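Local coordinates for protein HP1028 (Helicobacter pylori, PDB 4INN) that is of uncertain function but has a lipocalin fold and may bind and transport small molecules in its beta-barrel, at residues K120-R125 with S138-W143. The protein carries 1 engineered substitution. Sequence-based numbering, arbitrary orientation.
Sequences KTYYVR and SSYDKW
Tyr123 and Ser139 face each other as an antiparallel hydrogen-bonded pair: Tyr123 N donates to Ser139 O at 3.0 Å, and Ser139 N returns a bond to Tyr123 O, also at 3.0 Å. Val124 and Ser138 follow as a non-hydrogen-bonded pair. Beyond Ser139 the backbone leaves the sheet, and the Tyr140-Asp141 peptide bond within the following loop is cis. The extended Arg125 chain brings NE to Trp143 O at 3.2 Å, a nearly straight bond (163°) in which the oxygen lies in the guanidinium plane while the donor stands above the carbonyl plane. Within the loop, Ser139 OG, set between its own backbone N and carbonyl carbon (chi1 74°), donates to Asp141 O.

The loop packs against one face and an edge of the Tyr123 ring. Lys142 CA sits over the face, 4.0 Å from the ring centroid in a CH-pi contact, and Tyr140 O meets the edge. Tyr122 directs its own edge at the face of Tyr140, an edge-to-face pair with planes at 64°; the Tyr122 hydroxyl is hydrogen-bonded to the Asp118 carboxylate. Tyr122, Ser138 and Tyr140 all belong to the pocket occupied by a polyethylene glycol fragment, probably from the crystallisation liquor, consistent with a lipocalin binding site.

The contact lies at one end of the hairpin of strands 120-128 and 134-139, between strand 107-115, which makes backbone hydrogen bonds to Tyr122 and Val124, and strand 147-154, whose Lys148 is backbone hydrogen-bonded to Ser138 in the closed barrel.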
loop_
_atom_site.group_PDB
_atom_site.type_symbol
_atom_site.label_atom_id
_atom_site.label_comp_id
_atom_site.label_asym_id
_atom_site.label_seq_id
_atom_site.Cartn_x
_atom_site.Cartn_y
_atom_site.Cartn_z
ATOM N N LYS A 120 4.411 4.559 -12.588
ATOM C CA LYS A 120 3.474 5.680 -12.490
ATOM C C LYS A 120 2.910 5.847 -11.090
ATOM O O LYS A 120 2.812 4.884 -10.328
ATOM C CB LYS A 120 2.321 5.498 -13.478
ATOM C CG LYS A 120 2.682 5.742 -14.935
ATOM C CD LYS A 120 1.547 5.246 -15.814
ATOM C CE LYS A 120 1.855 5.393 -17.300
ATOM N NZ LYS A 120 1.033 4.441 -18.106
ATOM N N THR A 121 2.543 7.086 -10.781
ATOM C CA THR A 121 1.993 7.475 -9.503
ATOM C C THR A 121 0.495 7.736 -9.723
ATOM O O THR A 121 0.095 8.305 -10.737
ATOM C CB THR A 121 2.749 8.715 -8.950
ATOM O OG1 THR A 121 4.091 8.341 -8.604
ATOM C CG2 THR A 121 2.098 9.274 -7.679
ATOM N N TYR A 122 -0.337 7.273 -8.795
ATOM C CA TYR A 122 -1.779 7.383 -8.943
ATOM C C TYR A 122 -2.335 8.034 -7.704
ATOM O O TYR A 122 -1.815 7.823 -6.635
ATOM C CB TYR A 122 -2.426 6.012 -9.037
ATOM C CG TYR A 122 -2.027 5.209 -10.217
ATOM C CD1 TYR A 122 -2.909 4.992 -11.265
ATOM C CD2 TYR A 122 -0.759 4.635 -10.289
ATOM C CE1 TYR A 122 -2.536 4.240 -12.356
ATOM C CE2 TYR A 122 -0.385 3.872 -11.383
ATOM C CZ TYR A 122 -1.273 3.687 -12.404
ATOM O OH TYR A 122 -0.891 2.920 -13.462
ATOM N N TYR A 123 -3.420 8.788 -7.845
ATOM C CA TYR A 123 -4.121 9.328 -6.699
ATOM C C TYR A 123 -4.937 8.207 -6.071
ATOM O O TYR A 123 -5.513 7.399 -6.781
ATOM C CB TYR A 123 -5.034 10.463 -7.125
ATOM C CG TYR A 123 -4.316 11.606 -7.773
ATOM C CD1 TYR A 123 -3.748 12.629 -6.992
ATOM C CD2 TYR A 123 -4.204 11.695 -9.169
ATOM C CE1 TYR A 123 -3.084 13.696 -7.586
ATOM C CE2 TYR A 123 -3.563 12.769 -9.766
ATOM C CZ TYR A 123 -2.999 13.760 -8.963
ATOM O OH TYR A 123 -2.350 14.838 -9.526
ATOM N N VAL A 124 -4.962 8.161 -4.741
ATOM C CA VAL A 124 -5.613 7.080 -4.014
ATOM C C VAL A 124 -6.596 7.630 -2.983
ATOM O O VAL A 124 -6.269 8.600 -2.258
ATOM C CB VAL A 124 -4.555 6.175 -3.323
ATOM C CG1 VAL A 124 -5.194 5.214 -2.329
ATOM C CG2 VAL A 124 -3.765 5.377 -4.373
ATOM N N ARG A 125 -7.798 7.034 -2.938
ATOM C CA ARG A 125 -8.692 7.185 -1.770
ATOM C C ARG A 125 -9.170 5.810 -1.263
ATOM O O ARG A 125 -9.097 4.833 -1.976
ATOM C CB ARG A 125 -9.850 8.176 -1.980
ATOM C CG ARG A 125 -10.791 7.878 -3.125
ATOM C CD ARG A 125 -11.900 8.901 -3.134
ATOM N NE ARG A 125 -12.679 8.925 -4.371
ATOM C CZ ARG A 125 -13.651 8.073 -4.722
ATOM N NH1 ARG A 125 -13.981 7.042 -3.958
ATOM N NH2 ARG A 125 -14.287 8.236 -5.887
ATOM N N SER A 138 -8.030 3.518 -6.987
ATOM C CA SER A 138 -6.835 4.018 -7.665
ATOM C C SER A 138 -7.162 4.744 -8.995
ATOM O O SER A 138 -7.845 4.193 -9.857
ATOM C CB SER A 138 -5.941 2.828 -7.943
ATOM O OG SER A 138 -4.597 3.230 -7.911
ATOM N N SER A 139 -6.644 5.953 -9.175
ATOM C CA SER A 139 -7.123 6.854 -10.232
ATOM C C SER A 139 -6.076 7.816 -10.814
ATOM O O SER A 139 -4.957 7.921 -10.315
ATOM C CB SER A 139 -8.238 7.717 -9.663
ATOM O OG SER A 139 -7.688 8.708 -8.801
ATOM N N TYR A 140 -6.523 8.578 -11.817
ATOM C CA TYR A 140 -5.686 9.456 -12.618
ATOM C C TYR A 140 -5.535 10.995 -12.388
ATOM O O TYR A 140 -4.412 11.420 -12.600
ATOM C CB TYR A 140 -5.914 9.172 -14.126
ATOM C CG TYR A 140 -5.236 7.901 -14.663
ATOM C CD1 TYR A 140 -5.903 6.659 -14.650
ATOM C CD2 TYR A 140 -3.935 7.936 -15.212
ATOM C CE1 TYR A 140 -5.300 5.495 -15.146
ATOM C CE2 TYR A 140 -3.318 6.773 -15.710
ATOM C CZ TYR A 140 -4.000 5.548 -15.672
ATOM O OH TYR A 140 -3.412 4.375 -16.144
ATOM N N ASP A 141 -6.433 11.922 -12.010
ATOM C CA ASP A 141 -7.758 11.969 -11.362
ATOM C C ASP A 141 -7.716 12.157 -9.810
ATOM O O ASP A 141 -7.990 11.253 -9.027
ATOM C CB ASP A 141 -8.732 10.905 -11.811
ATOM C CG ASP A 141 -10.175 11.194 -11.345
ATOM O OD1 ASP A 141 -10.630 12.359 -11.199
ATOM O OD2 ASP A 141 -10.873 10.206 -11.127
ATOM N N LYS A 142 -7.437 13.378 -9.392
ATOM C CA LYS A 142 -7.515 13.755 -7.980
ATOM C C LYS A 142 -8.814 13.303 -7.272
ATOM O O LYS A 142 -8.757 12.884 -6.119
ATOM C CB LYS A 142 -7.371 15.279 -7.852
ATOM C CG LYS A 142 -6.213 15.769 -6.987
ATOM C CD LYS A 142 -5.671 17.140 -7.431
ATOM C CE LYS A 142 -6.762 18.164 -7.802
ATOM N NZ LYS A 142 -7.123 18.245 -9.260
ATOM N N TRP A 143 -9.977 13.398 -7.937
ATOM C CA TRP A 143 -11.256 13.102 -7.266
ATOM C C TRP A 143 -11.672 11.626 -7.256
ATOM O O TRP A 143 -12.622 11.251 -6.569
ATOM C CB TRP A 143 -12.394 13.968 -7.823
ATOM C CG TRP A 143 -12.199 15.459 -7.582
ATOM C CD1 TRP A 143 -11.447 16.050 -6.597
ATOM C CD2 TRP A 143 -12.770 16.526 -8.336
ATOM N NE1 TRP A 143 -11.500 17.412 -6.710
ATOM C CE2 TRP A 143 -12.304 17.737 -7.769
ATOM C CE3 TRP A 143 -13.621 16.582 -9.443
ATOM C CZ2 TRP A 143 -12.677 18.980 -8.264
ATOM C CZ3 TRP A 143 -13.988 17.813 -9.930
ATOM C CH2 TRP A 143 -13.520 18.996 -9.338
#